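Local atomic coordinates of Cap5O (Staphylococcus aureus, PDB entry 3OJO), a protein that probably oxidises the nucleotide sugar UDP-N-acetyl-mannosamine with NAD as cofactor, in the biosynthesis of capsular polysaccharide. Residues D245-E248 with M249-H253; A229-L232 with T233-N237; Q45-D48 with K49-G53; E64-E67 with E68-S72; A132-T135 with M136-V140. All coordinates share one frame; numbering follows the deposited sequence.

Interaction 1 of 5, residues D245-E248 with M249-H253. With PDC (pyridine-2,6-dicarboxylic acid), chain F; PDC (pyridine-2,6-dicarboxylic acid), chain E.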
loop_
_atom_site.group_PDB
_atom_site.type_symbol
_atom_site.label_atom_id
_atom_site.label_comp_id
_atom_site.label_asym_id
_atom_site.label_seq_id
_atom_site.Cartn_x
_atom_site.Cartn_y
_atom_site.Cartn_z
ATOM N N ASP B 245 -8.407 -15.910 1.759
ATOM C CA ASP B 245 -9.814 -15.681 2.083
ATOM C C ASP B 245 -10.009 -14.375 2.812
ATOM O O ASP B 245 -10.997 -13.670 2.563
ATOM C CB ASP B 245 -10.358 -16.847 2.911
ATOM C CG ASP B 245 -10.522 -18.123 2.104
ATOM O OD1 ASP B 245 -10.685 -18.028 0.870
ATOM O OD2 ASP B 245 -10.513 -19.213 2.709
ATOM N N VAL B 246 -9.058 -14.030 3.687
ATOM C CA VAL B 246 -9.097 -12.778 4.431
ATOM C C VAL B 246 -8.742 -11.571 3.534
ATOM O O VAL B 246 -9.400 -10.525 3.632
ATOM C CB VAL B 246 -8.277 -12.874 5.734
ATOM C CG1 VAL B 246 -8.371 -11.584 6.529
ATOM C CG2 VAL B 246 -8.782 -14.038 6.585
ATOM N N ILE B 247 -7.737 -11.711 2.629
ATOM C CA ILE B 247 -7.419 -10.616 1.690
ATOM C C ILE B 247 -8.700 -10.295 0.873
ATOM O O ILE B 247 -9.125 -9.137 0.844
ATOM C CB ILE B 247 -6.172 -10.899 0.811
ATOM C CG1 ILE B 247 -4.893 -10.893 1.671
ATOM C CG2 ILE B 247 -6.054 -9.886 -0.377
ATOM C CD1 ILE B 247 -3.668 -11.522 1.018
ATOM N N GLU B 248 -9.363 -11.340 0.328
ATOM C CA GLU B 248 -10.611 -11.268 -0.447
ATOM C C GLU B 248 -11.723 -10.597 0.355
ATOM O O GLU B 248 -12.427 -9.737 -0.168
ATOM C CB GLU B 248 -11.009 -12.673 -0.942
ATOM C CG GLU B 248 -12.311 -12.752 -1.728
ATOM C CD GLU B 248 -12.709 -14.154 -2.162
ATOM O OE1 GLU B 248 -12.645 -15.087 -1.325
ATOM O OE2 GLU B 248 -13.080 -14.322 -3.347
ATOM N N MET B 249 -11.819 -10.940 1.643
ATOM C CA MET B 249 -12.755 -10.356 2.587
ATOM C C MET B 249 -12.464 -8.847 2.755
ATOM O O MET B 249 -13.314 -8.030 2.406
ATOM C CB MET B 249 -12.671 -11.117 3.926
ATOM C CG MET B 249 -13.767 -10.753 4.940
ATOM S SD MET B 249 -15.461 -11.072 4.374
ATOM C CE MET B 249 -15.397 -12.895 4.132
ATOM N N ALA B 250 -11.237 -8.487 3.218
ATOM C CA ALA B 250 -10.761 -7.115 3.454
ATOM C C ALA B 250 -10.824 -6.187 2.224
ATOM O O ALA B 250 -11.110 -4.992 2.373
ATOM C CB ALA B 250 -9.348 -7.157 4.009
ATOM N N ASN B 251 -10.551 -6.735 1.010
ATOM C CA ASN B 251 -10.572 -5.975 -0.246
ATOM C C ASN B 251 -11.967 -5.545 -0.720
ATOM O O ASN B 251 -12.074 -4.770 -1.669
ATOM C CB ASN B 251 -9.770 -6.681 -1.347
ATOM C CG ASN B 251 -8.262 -6.590 -1.197
ATOM O OD1 ASN B 251 -7.716 -5.923 -0.304
ATOM N ND2 ASN B 251 -7.559 -7.278 -2.084
ATOM N N LYS B 252 -13.029 -5.987 -0.023
ATOM C CA LYS B 252 -14.409 -5.574 -0.293
ATOM C C LYS B 252 -14.580 -4.082 0.070
ATOM O O LYS B 252 -15.480 -3.411 -0.446
ATOM C CB LYS B 252 -15.421 -6.459 0.450
ATOM C CG LYS B 252 -15.566 -7.855 -0.146
ATOM C CD LYS B 252 -16.492 -8.722 0.706
ATOM C CE LYS B 252 -16.775 -10.082 0.104
ATOM N NZ LYS B 252 -15.691 -11.075 0.399
ATOM N N HIS B 253 -13.678 -3.546 0.920
ATOM C CA HIS B 253 -13.663 -2.126 1.228
ATOM C C HIS B 253 -13.168 -1.399 -0.044
ATOM O O HIS B 253 -12.141 -1.795 -0.613
ATOM C CB HIS B 253 -12.762 -1.819 2.434
ATOM C CG HIS B 253 -12.824 -0.384 2.877
ATOM N ND1 HIS B 253 -13.289 -0.044 4.118
ATOM C CD2 HIS B 253 -12.468 0.748 2.222
ATOM C CE1 HIS B 253 -13.221 1.274 4.183
ATOM N NE2 HIS B 253 -12.757 1.794 3.056
HETATM N N1 PDC F . -10.884 2.987 6.324
HETATM C C2 PDC F . -10.203 2.893 5.170
HETATM C C3 PDC F . -9.418 1.764 4.963
HETATM C C4 PDC F . -9.371 0.800 5.973
HETATM C C5 PDC F . -10.035 0.939 7.181
HETATM C C6 PDC F . -10.792 2.079 7.311
HETATM C C7 PDC F . -10.375 3.955 4.167
HETATM O O1 PDC F . -11.116 4.863 4.470
HETATM O O2 PDC F . -9.732 3.940 3.016
HETATM C C8 PDC F . -11.591 2.387 8.498
HETATM O O3 PDC F . -11.576 1.606 9.405
HETATM O O4 PDC F . -12.352 3.537 8.502
HETATM N N1 PDC E . -14.578 4.983 8.456
HETATM C C2 PDC E . -15.157 4.113 7.612
HETATM C C3 PDC E . -16.492 3.589 7.812
HETATM C C4 PDC E . -17.220 4.039 8.895
HETATM C C5 PDC E . -16.607 4.922 9.757
HETATM C C6 PDC E . -15.282 5.393 9.521
HETATM C C7 PDC E . -14.445 3.682 6.418
HETATM O O1 PDC E . -13.264 4.121 6.239
HETATM O O2 PDC E . -15.228 2.802 5.661
HETATM C C8 PDC E . -14.629 6.333 10.484
HETATM O O3 PDC E . -15.180 6.689 11.494
HETATM O O4 PDC E . -13.357 6.703 10.254
#
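Asn251 lays its side chain beside that of Ile247, one helical turn earlier, and the two point the same way. Asn251 ND2 packs 3.5 Å from the branch methyl CG2 of Ile247. That methyl stands anti to the backbone N of Ile247, which turns it toward the amide. Asn251 OD1 accepts a bond from Ile258 N in the following loop. In the backbone, Asn251 N bonds to Ile247 O at 2.8 Å, and Ala250 N bonds to Val246 O. Lys252 curls back at its last torsion, and its NZ comes to 3.6 Å from Glu248 O. A type I turn from Ala250 to His253 carries the imidazole to two bound pyridine-dicarboxylates. Atom C3 of one lies over a ring face, offset toward the rim. A carboxylate of the other meets the ring edge, with its O2 2.9 Å from His253 CE1. The helix end thus pairs an apolar methyl with an amide whose oxygen and nitrogen are both hydrogen-bonded elsewhere, while the imidazole contributes to ligand packing.

Interaction 2 of 5, residues A229-L232 with T233-N237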
loop_
_atom_site.group_PDB
_atom_site.type_symbol
_atom_site.label_atom_id
_atom_site.label_comp_id
_atom_site.label_asym_id
_atom_site.label_seq_id
_atom_site.Cartn_x
_atom_site.Cartn_y
_atom_site.Cartn_z
ATOM N N ALA B 229 1.318 -8.144 2.433
ATOM C CA ALA B 229 0.673 -9.412 2.111
ATOM C C ALA B 229 1.489 -10.577 2.657
ATOM O O ALA B 229 0.933 -11.445 3.325
ATOM C CB ALA B 229 0.507 -9.533 0.606
ATOM N N ASN B 230 2.813 -10.557 2.427
ATOM C CA ASN B 230 3.753 -11.574 2.884
ATOM C C ASN B 230 3.865 -11.637 4.398
ATOM O O ASN B 230 3.929 -12.728 4.962
ATOM C CB ASN B 230 5.112 -11.375 2.230
ATOM C CG ASN B 230 5.187 -11.814 0.783
ATOM O OD1 ASN B 230 5.984 -11.325 -0.004
ATOM N ND2 ASN B 230 4.458 -12.816 0.423
ATOM N N GLU B 231 3.894 -10.480 5.057
ATOM C CA GLU B 231 3.949 -10.397 6.513
ATOM C C GLU B 231 2.645 -10.968 7.123
ATOM O O GLU B 231 2.677 -11.690 8.131
ATOM C CB GLU B 231 4.175 -8.940 6.940
ATOM C CG GLU B 231 4.112 -8.722 8.440
ATOM C CD GLU B 231 4.654 -7.390 8.902
ATOM O OE1 GLU B 231 5.893 -7.261 9.015
ATOM O OE2 GLU B 231 3.838 -6.489 9.198
ATOM N N LEU B 232 1.524 -10.658 6.483
ATOM C CA LEU B 232 0.201 -11.109 6.887
ATOM C C LEU B 232 0.061 -12.608 6.754
ATOM O O LEU B 232 -0.549 -13.239 7.619
ATOM C CB LEU B 232 -0.875 -10.360 6.075
ATOM C CG LEU B 232 -1.238 -8.930 6.602
ATOM C CD1 LEU B 232 -2.041 -8.129 5.585
ATOM C CD2 LEU B 232 -1.913 -8.966 7.974
ATOM N N THR B 233 0.652 -13.184 5.681
ATOM C CA THR B 233 0.711 -14.627 5.411
ATOM C C THR B 233 1.408 -15.359 6.568
ATOM O O THR B 233 0.929 -16.403 7.008
ATOM C CB THR B 233 1.426 -14.868 4.071
ATOM O OG1 THR B 233 0.591 -14.371 3.043
ATOM C CG2 THR B 233 1.703 -16.329 3.807
ATOM N N LYS B 234 2.526 -14.791 7.069
ATOM C CA LYS B 234 3.234 -15.382 8.188
ATOM C C LYS B 234 2.368 -15.388 9.465
ATOM O O LYS B 234 2.327 -16.399 10.163
ATOM C CB LYS B 234 4.568 -14.671 8.421
ATOM C CG LYS B 234 5.595 -14.931 7.337
ATOM C CD LYS B 234 6.871 -14.188 7.663
ATOM C CE LYS B 234 7.958 -14.391 6.658
ATOM N NZ LYS B 234 9.089 -13.439 6.875
ATOM N N ILE B 235 1.657 -14.282 9.729
ATOM C CA ILE B 235 0.772 -14.093 10.884
ATOM C C ILE B 235 -0.393 -15.084 10.827
ATOM O O ILE B 235 -0.635 -15.802 11.803
ATOM C CB ILE B 235 0.314 -12.601 11.001
ATOM C CG1 ILE B 235 1.487 -11.690 11.462
ATOM C CG2 ILE B 235 -0.901 -12.458 11.944
ATOM C CD1 ILE B 235 1.274 -10.121 11.236
ATOM N N CYS B 236 -1.088 -15.129 9.660
ATOM C CA CYS B 236 -2.225 -15.999 9.362
ATOM C C CYS B 236 -1.880 -17.456 9.464
ATOM O O CYS B 236 -2.706 -18.240 9.931
ATOM C CB CYS B 236 -2.807 -15.678 7.993
ATOM S SG CYS B 236 -3.871 -14.233 7.976
ATOM N N ASN B 237 -0.685 -17.834 9.013
ATOM C CA ASN B 237 -0.278 -19.233 9.112
ATOM C C ASN B 237 -0.064 -19.670 10.564
ATOM O O ASN B 237 -0.466 -20.778 10.925
ATOM C CB ASN B 237 0.892 -19.566 8.202
ATOM C CG ASN B 237 0.447 -19.926 6.796
ATOM O OD1 ASN B 237 0.703 -19.204 5.832
ATOM N ND2 ASN B 237 -0.232 -21.050 6.646
#
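Ala229 O takes two bonds from Thr233, one from the backbone N at 2.9 Å and one from the hydroxyl OG1 at 3.0 Å. They arrive from opposite faces of the carbonyl plane, and the hydroxyl sits 38° out of it. Thr233 OG1 lies anti to its own carbonyl carbon (chi1 -68°), which turns it back up the helix. Asn230 O receives the longer bond from Lys234 N, 3.3 Å, and Lys234 CG passes 3.6 Å from the same oxygen. Glu231 O accepts from Ile235 N, and Ile235 CG1 rests 3.5 Å from Glu231 O. The carboxylate of Glu231 leaves the turn for the amides of Leu287 and Ile288 of the second subunit. Leu232 O is bonded by Cys236 N at 2.8 Å, with Cys236 SG 3.5 Å away. Around helix 208-238, Leu232, Ile235 and Cys236 pack on Met213 of the second subunit, Thr233 and Cys236 touch Val243 of helix 243-250, and Glu231 packs on Ile294 of helix 286-312.

Interaction 3 of 5, residues Q45-D48 with K49-G53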
loop_
_atom_site.group_PDB
_atom_site.type_symbol
_atom_site.label_atom_id
_atom_site.label_comp_id
_atom_site.label_asym_id
_atom_site.label_seq_id
_atom_site.Cartn_x
_atom_site.Cartn_y
_atom_site.Cartn_z
ATOM N N GLN B 45 28.604 -10.424 -29.713
ATOM C CA GLN B 45 27.721 -11.550 -30.022
ATOM C C GLN B 45 26.371 -11.028 -30.527
ATOM O O GLN B 45 25.878 -11.511 -31.542
ATOM C CB GLN B 45 27.556 -12.448 -28.785
ATOM C CG GLN B 45 26.572 -13.624 -28.920
ATOM C CD GLN B 45 26.800 -14.670 -27.846
ATOM O OE1 GLN B 45 26.995 -15.863 -28.129
ATOM N NE2 GLN B 45 26.844 -14.248 -26.585
ATOM N N THR B 46 25.827 -10.000 -29.851
ATOM C CA THR B 46 24.589 -9.292 -30.183
ATOM C C THR B 46 24.718 -8.631 -31.568
ATOM O O THR B 46 23.837 -8.823 -32.412
ATOM C CB THR B 46 24.227 -8.303 -29.029
ATOM O OG1 THR B 46 23.792 -9.067 -27.910
ATOM C CG2 THR B 46 23.145 -7.281 -29.411
ATOM N N ILE B 47 25.812 -7.860 -31.783
ATOM C CA ILE B 47 26.131 -7.153 -33.028
ATOM C C ILE B 47 26.302 -8.130 -34.220
ATOM O O ILE B 47 25.776 -7.864 -35.307
ATOM C CB ILE B 47 27.340 -6.202 -32.836
ATOM C CG1 ILE B 47 27.067 -5.107 -31.762
ATOM C CG2 ILE B 47 27.845 -5.603 -34.181
ATOM C CD1 ILE B 47 25.914 -4.020 -32.083
ATOM N N ASP B 48 26.989 -9.267 -33.995
ATOM C CA ASP B 48 27.194 -10.301 -35.014
ATOM C C ASP B 48 25.871 -10.904 -35.445
ATOM O O ASP B 48 25.627 -11.029 -36.641
ATOM C CB ASP B 48 28.166 -11.397 -34.518
ATOM C CG ASP B 48 29.618 -10.966 -34.343
ATOM O OD1 ASP B 48 29.965 -9.823 -34.764
ATOM O OD2 ASP B 48 30.396 -11.748 -33.759
ATOM N N LYS B 49 25.003 -11.225 -34.475
ATOM C CA LYS B 49 23.650 -11.748 -34.692
ATOM C C LYS B 49 22.855 -10.749 -35.549
ATOM O O LYS B 49 22.307 -11.127 -36.590
ATOM C CB LYS B 49 22.962 -12.001 -33.336
ATOM C CG LYS B 49 21.708 -12.882 -33.419
ATOM C CD LYS B 49 21.720 -13.994 -32.374
ATOM C CE LYS B 49 20.345 -14.592 -32.118
ATOM N NZ LYS B 49 19.843 -15.422 -33.248
ATOM N N LEU B 50 22.874 -9.465 -35.148
ATOM C CA LEU B 50 22.183 -8.377 -35.831
ATOM C C LEU B 50 22.706 -8.138 -37.244
ATOM O O LEU B 50 21.911 -8.118 -38.185
ATOM C CB LEU B 50 22.160 -7.096 -34.977
ATOM C CG LEU B 50 21.235 -7.138 -33.757
ATOM C CD1 LEU B 50 21.535 -6.023 -32.814
ATOM C CD2 LEU B 50 19.783 -7.131 -34.159
ATOM N N GLN B 51 24.038 -8.037 -37.404
ATOM C CA GLN B 51 24.697 -7.871 -38.700
ATOM C C GLN B 51 24.457 -9.056 -39.650
ATOM O O GLN B 51 24.440 -8.856 -40.860
ATOM C CB GLN B 51 26.183 -7.554 -38.530
ATOM C CG GLN B 51 26.423 -6.059 -38.393
ATOM C CD GLN B 51 27.800 -5.653 -37.922
ATOM O OE1 GLN B 51 28.126 -4.456 -37.880
ATOM N NE2 GLN B 51 28.643 -6.624 -37.547
ATOM N N ASN B 52 24.181 -10.249 -39.094
ATOM C CA ASN B 52 23.850 -11.467 -39.836
ATOM C C ASN B 52 22.322 -11.600 -40.087
ATOM O O ASN B 52 21.826 -12.664 -40.482
ATOM C CB ASN B 52 24.424 -12.695 -39.111
ATOM C CG ASN B 52 24.512 -13.953 -39.938
ATOM O OD1 ASN B 52 23.982 -15.004 -39.549
ATOM N ND2 ASN B 52 25.173 -13.876 -41.098
ATOM N N GLY B 53 21.602 -10.499 -39.862
ATOM C CA GLY B 53 20.177 -10.383 -40.133
ATOM C C GLY B 53 19.205 -10.931 -39.116
ATOM O O GLY B 53 17.995 -10.833 -39.324
#
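Helix 44-51 follows strand 36-40 in the Rossmann-type NAD-binding domain, and a Schellman motif ends it. Gly53, with positive phi, is the C-prime residue. Gly53 N bonds to Leu50 O at 2.9 Å, and Gln54 N pairs with Lys49 O. Before this end the backbone bonds are regular. Lys49 N reaches Gln45 O, Leu50 N reaches Thr46 O, and Gln51 N reaches Ile47 O at 2.7 Å. Asn52, already off the helical path, still bonds through its N to Asp48 O, though bent at 135°. Two side-chain pairs meet across the turn. Thr46 and Leu50 lie side by side, with the methyl Thr46 CG2 4.0 Å from Leu50 CD1. Leu50 CG also rests 3.4 Å from Thr46 O. Ile47 and Gln51 cross at a slant instead. Ile47 CG2, anti to its backbone N, lies 3.6 Å from Gln51 NE2. Ile47, Leu50 and Gln51 all touch Val77 of strand 75-78. Ile47 also packs on Asp41, an NAD-binding residue, and the side chain of Thr46 comes within about 5 Å of the bound NAD. The side chains meet through methyls, against a leucine in one pair and an amide in the other, with no hydrogen bond between them. The Schellman turn uses the carbonyls Lys49 O and Leu50 O.

Interaction 4 of 5, residues E64-E67 with E68-S72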
loop_
_atom_site.group_PDB
_atom_site.type_symbol
_atom_site.label_atom_id
_atom_site.label_comp_id
_atom_site.label_asym_id
_atom_site.label_seq_id
_atom_site.Cartn_x
_atom_site.Cartn_y
_atom_site.Cartn_z
ATOM N N GLU B 64 10.508 -10.231 -38.641
ATOM C CA GLU B 64 9.868 -9.788 -39.878
ATOM C C GLU B 64 10.028 -8.287 -40.070
ATOM O O GLU B 64 10.345 -7.844 -41.168
ATOM C CB GLU B 64 8.375 -10.110 -39.769
ATOM C CG GLU B 64 7.609 -10.249 -41.072
ATOM C CD GLU B 64 6.263 -10.933 -40.910
ATOM O OE1 GLU B 64 6.056 -11.627 -39.884
ATOM O OE2 GLU B 64 5.407 -10.755 -41.804
ATOM N N VAL B 65 9.808 -7.503 -38.998
ATOM C CA VAL B 65 9.915 -6.037 -39.000
ATOM C C VAL B 65 11.372 -5.650 -39.164
ATOM O O VAL B 65 11.680 -4.765 -39.972
ATOM C CB VAL B 65 9.280 -5.388 -37.742
ATOM C CG1 VAL B 65 9.120 -3.884 -37.931
ATOM C CG2 VAL B 65 7.933 -6.022 -37.409
ATOM N N TYR B 66 12.275 -6.346 -38.420
ATOM C CA TYR B 66 13.720 -6.138 -38.486
ATOM C C TYR B 66 14.258 -6.377 -39.901
ATOM O O TYR B 66 15.104 -5.611 -40.358
ATOM C CB TYR B 66 14.445 -7.060 -37.491
ATOM C CG TYR B 66 15.951 -6.898 -37.512
ATOM C CD1 TYR B 66 16.544 -5.673 -37.221
ATOM C CD2 TYR B 66 16.778 -7.950 -37.882
ATOM C CE1 TYR B 66 17.919 -5.506 -37.277
ATOM C CE2 TYR B 66 18.162 -7.793 -37.943
ATOM C CZ TYR B 66 18.726 -6.569 -37.638
ATOM O OH TYR B 66 20.083 -6.406 -37.665
ATOM N N GLU B 67 13.772 -7.436 -40.583
ATOM C CA GLU B 67 14.151 -7.784 -41.959
ATOM C C GLU B 67 13.821 -6.664 -42.943
ATOM O O GLU B 67 14.661 -6.357 -43.783
ATOM C CB GLU B 67 13.510 -9.103 -42.401
ATOM C CG GLU B 67 14.262 -10.335 -41.919
ATOM C CD GLU B 67 13.561 -11.673 -42.038
ATOM O OE1 GLU B 67 12.391 -11.716 -42.482
ATOM O OE2 GLU B 67 14.195 -12.690 -41.682
ATOM N N GLU B 68 12.642 -6.018 -42.805
ATOM C CA GLU B 68 12.218 -4.885 -43.647
ATOM C C GLU B 68 13.129 -3.671 -43.451
ATOM O O GLU B 68 13.598 -3.073 -44.414
ATOM C CB GLU B 68 10.771 -4.456 -43.315
ATOM C CG GLU B 68 9.694 -5.499 -43.570
ATOM C CD GLU B 68 8.286 -4.962 -43.388
ATOM O OE1 GLU B 68 7.842 -4.823 -42.224
ATOM O OE2 GLU B 68 7.632 -4.666 -44.415
ATOM N N VAL B 69 13.348 -3.312 -42.194
ATOM C CA VAL B 69 14.123 -2.167 -41.716
ATOM C C VAL B 69 15.632 -2.287 -42.003
ATOM O O VAL B 69 16.284 -1.282 -42.304
ATOM C CB VAL B 69 13.742 -1.937 -40.220
ATOM C CG1 VAL B 69 14.901 -1.458 -39.371
ATOM C CG2 VAL B 69 12.557 -0.992 -40.107
ATOM N N LEU B 70 16.179 -3.512 -41.919
ATOM C CA LEU B 70 17.601 -3.765 -42.187
ATOM C C LEU B 70 17.861 -3.606 -43.696
ATOM O O LEU B 70 18.824 -2.935 -44.080
ATOM C CB LEU B 70 17.966 -5.168 -41.667
ATOM C CG LEU B 70 19.357 -5.773 -41.890
ATOM C CD1 LEU B 70 20.467 -5.019 -41.153
ATOM C CD2 LEU B 70 19.371 -7.162 -41.374
ATOM N N SER B 71 16.943 -4.142 -44.534
ATOM C CA SER B 71 16.999 -4.073 -46.000
ATOM C C SER B 71 16.825 -2.649 -46.553
ATOM O O SER B 71 17.414 -2.324 -47.596
ATOM C CB SER B 71 16.005 -5.040 -46.641
ATOM O OG SER B 71 14.711 -5.028 -46.061
ATOM N N SER B 72 16.042 -1.799 -45.854
ATOM C CA SER B 72 15.811 -0.409 -46.265
ATOM C C SER B 72 17.038 0.494 -46.007
ATOM O O SER B 72 17.085 1.623 -46.496
ATOM C CB SER B 72 14.550 0.158 -45.609
ATOM O OG SER B 72 14.697 0.408 -44.220
#
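Glu68 starts the second segment with CG 3.4 Å from Glu64 O, and its backbone N makes a weak bond to the same oxygen. The two carboxylates stay apart, with Glu64 OE2 and Glu68 OE1 6.4 Å from each other. Val69 N bonds to Val65 O at 3.1 Å. Its CB packs against that oxygen too. Leu70 carries the main side-chain contact. Its CB lies over one face of the Tyr66 ring, and its methyl CD2 is 3.7 Å from Tyr66 CE2. Both residues place CG anti to the backbone N (chi1 180° for Tyr66, 175° for Leu70), and the side chains then lean across each other. Leu70 N bonds to Tyr66 O at 2.8 Å, while the phenol OH of Tyr66 is bonded to Leu50 O of the preceding helix. Ser71 N bonds to Glu67 O. Its hydroxyl OG lies 2.6 Å from Glu67 O and 2.8 Å from Glu68 O. Last, Ser72 OG bonds to Val69 O. Val65, Tyr66 and Val69 touch helix 23-32. This is the two-sided make-up of an amphipathic helix within the Rossmann-type NAD-binding domain, its buried side on helix 23-32 and strand 75-78.

Interaction 5 of 5, residues A132-T135 with M136-V140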
loop_
_atom_site.group_PDB
_atom_site.type_symbol
_atom_site.label_atom_id
_atom_site.label_comp_id
_atom_site.label_asym_id
_atom_site.label_seq_id
_atom_site.Cartn_x
_atom_site.Cartn_y
_atom_site.Cartn_z
ATOM N N ALA B 132 17.489 6.561 -10.729
ATOM C CA ALA B 132 17.167 7.056 -9.390
ATOM C C ALA B 132 16.785 8.523 -9.483
ATOM O O ALA B 132 17.283 9.213 -10.376
ATOM C CB ALA B 132 18.350 6.871 -8.453
ATOM N N PRO B 133 15.891 9.038 -8.612
ATOM C CA PRO B 133 15.523 10.460 -8.713
ATOM C C PRO B 133 16.733 11.362 -8.542
ATOM O O PRO B 133 17.651 11.045 -7.778
ATOM C CB PRO B 133 14.479 10.640 -7.612
ATOM C CG PRO B 133 13.979 9.272 -7.343
ATOM C CD PRO B 133 15.186 8.397 -7.482
ATOM N N LYS B 134 16.758 12.434 -9.340
ATOM C CA LYS B 134 17.816 13.447 -9.402
ATOM C C LYS B 134 19.058 13.076 -10.223
ATOM O O LYS B 134 20.041 13.805 -10.187
ATOM C CB LYS B 134 18.101 14.105 -8.033
ATOM C CG LYS B 134 16.873 14.862 -7.523
ATOM C CD LYS B 134 17.237 16.009 -6.685
ATOM C CE LYS B 134 17.659 17.289 -7.356
ATOM N NZ LYS B 134 17.637 18.350 -6.314
ATOM N N THR B 135 18.980 11.985 -11.023
ATOM C CA THR B 135 20.054 11.526 -11.918
ATOM C C THR B 135 20.239 12.521 -13.064
ATOM O O THR B 135 21.370 12.881 -13.396
ATOM C CB THR B 135 19.746 10.118 -12.450
ATOM O OG1 THR B 135 19.781 9.205 -11.359
ATOM C CG2 THR B 135 20.712 9.655 -13.549
ATOM N N MET B 136 19.133 12.952 -13.670
ATOM C CA MET B 136 19.179 13.890 -14.784
ATOM C C MET B 136 19.782 15.229 -14.362
ATOM O O MET B 136 20.726 15.697 -14.988
ATOM C CB MET B 136 17.786 14.072 -15.405
ATOM C CG MET B 136 17.252 12.836 -16.094
ATOM S SD MET B 136 18.370 12.067 -17.288
ATOM C CE MET B 136 18.331 13.243 -18.601
ATOM N N ASP B 137 19.299 15.769 -13.243
ATOM C CA ASP B 137 19.707 17.038 -12.661
ATOM C C ASP B 137 21.080 17.035 -11.979
ATOM O O ASP B 137 21.846 17.980 -12.179
ATOM C CB ASP B 137 18.618 17.551 -11.692
ATOM C CG ASP B 137 17.340 17.990 -12.393
ATOM O OD1 ASP B 137 16.352 17.197 -12.401
ATOM O OD2 ASP B 137 17.329 19.109 -12.955
ATOM N N ASP B 138 21.382 16.019 -11.150
ATOM C CA ASP B 138 22.626 15.976 -10.369
ATOM C C ASP B 138 23.784 15.167 -10.945
ATOM O O ASP B 138 24.913 15.310 -10.456
ATOM C CB ASP B 138 22.348 15.519 -8.917
ATOM C CG ASP B 138 21.366 16.347 -8.112
ATOM O OD1 ASP B 138 20.948 17.432 -8.602
ATOM O OD2 ASP B 138 21.016 15.919 -6.985
ATOM N N PHE B 139 23.517 14.298 -11.943
ATOM C CA PHE B 139 24.537 13.422 -12.523
ATOM C C PHE B 139 24.729 13.614 -14.016
ATOM O O PHE B 139 25.874 13.655 -14.469
ATOM C CB PHE B 139 24.241 11.946 -12.213
ATOM C CG PHE B 139 24.367 11.524 -10.766
ATOM C CD1 PHE B 139 23.412 11.902 -9.827
ATOM C CD2 PHE B 139 25.391 10.670 -10.361
ATOM C CE1 PHE B 139 23.514 11.490 -8.498
ATOM C CE2 PHE B 139 25.486 10.247 -9.031
ATOM C CZ PHE B 139 24.546 10.659 -8.109
ATOM N N VAL B 140 23.633 13.709 -14.788
ATOM C CA VAL B 140 23.704 13.878 -16.243
ATOM C C VAL B 140 24.053 15.337 -16.575
ATOM O O VAL B 140 25.062 15.576 -17.243
ATOM C CB VAL B 140 22.444 13.321 -16.987
ATOM C CG1 VAL B 140 22.522 13.555 -18.490
ATOM C CG2 VAL B 140 22.256 11.835 -16.703
HETATM O O HOH W 1 19.525 16.613 -4.478
#
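Lys134 and Asp138 cross over the first turn of helix 135-145, and the lysine chain can be traced along the carboxylate. Lys134 CB lies 3.6 Å from Asp138 OD2. Further out, CD stays near the same oxygen. The chain bends at chi3 (80°), and this brings CE beside the carboxylate, 3.5 Å from Asp138 OD1. The tip NZ is 4.1 Å from Asp138 OD1, beyond a salt bridge. A water closes the gap, donating to Asp138 OD2 and accepting from Lys134 NZ. NZ also bonds to Leu239 O of the second subunit. Lys134 is at the N-cap position, and its carbonyl O accepts from Asp138 N at 2.8 Å. The same oxygen meets the edge of the Phe139 ring, in its plane. Next comes Thr135, whose O takes two bonds, from Phe139 N at 3.0 Å and from Val140 N at 2.8 Å. The Phe139 donor stands 40° out of the carbonyl plane, whereas Val140 comes nearly head-on. The second bond makes a wider pi-type turn. Thr135 OG1 turns back to Ala132 O, 2.7 Å away, across a type II turn. The carboxylate of Glu212 accepts from the backbone N of Lys134 and of Met136. Glu212 thus takes up amides at the helix start, while Asp138 faces the lysine chain. The charge attraction between Lys134 and Asp138 is probably modest and relayed partly through water.

In the fold
From the N terminus, interaction 3 comes first, then interactions 4, 5, 2 and 1. Each is local and spans adjoining residues, so none closes a long loop, and they run in series without nesting or crossing. Interactions 3 and 4 sit on consecutive helices and touch: Tyr66 OH meets Leu50 O, and Leu70 packs on Gly53. Both belong to the NAD-binding region, as does interaction 5, about 33 Å from interaction 3 between centres. Interactions 2 and 1 lie on successive helices of the central region, with centres about 14 Å apart. They are across the chain's centre from interactions 3 and 4. Interactions 1, 2 and 5 all touch the second subunit.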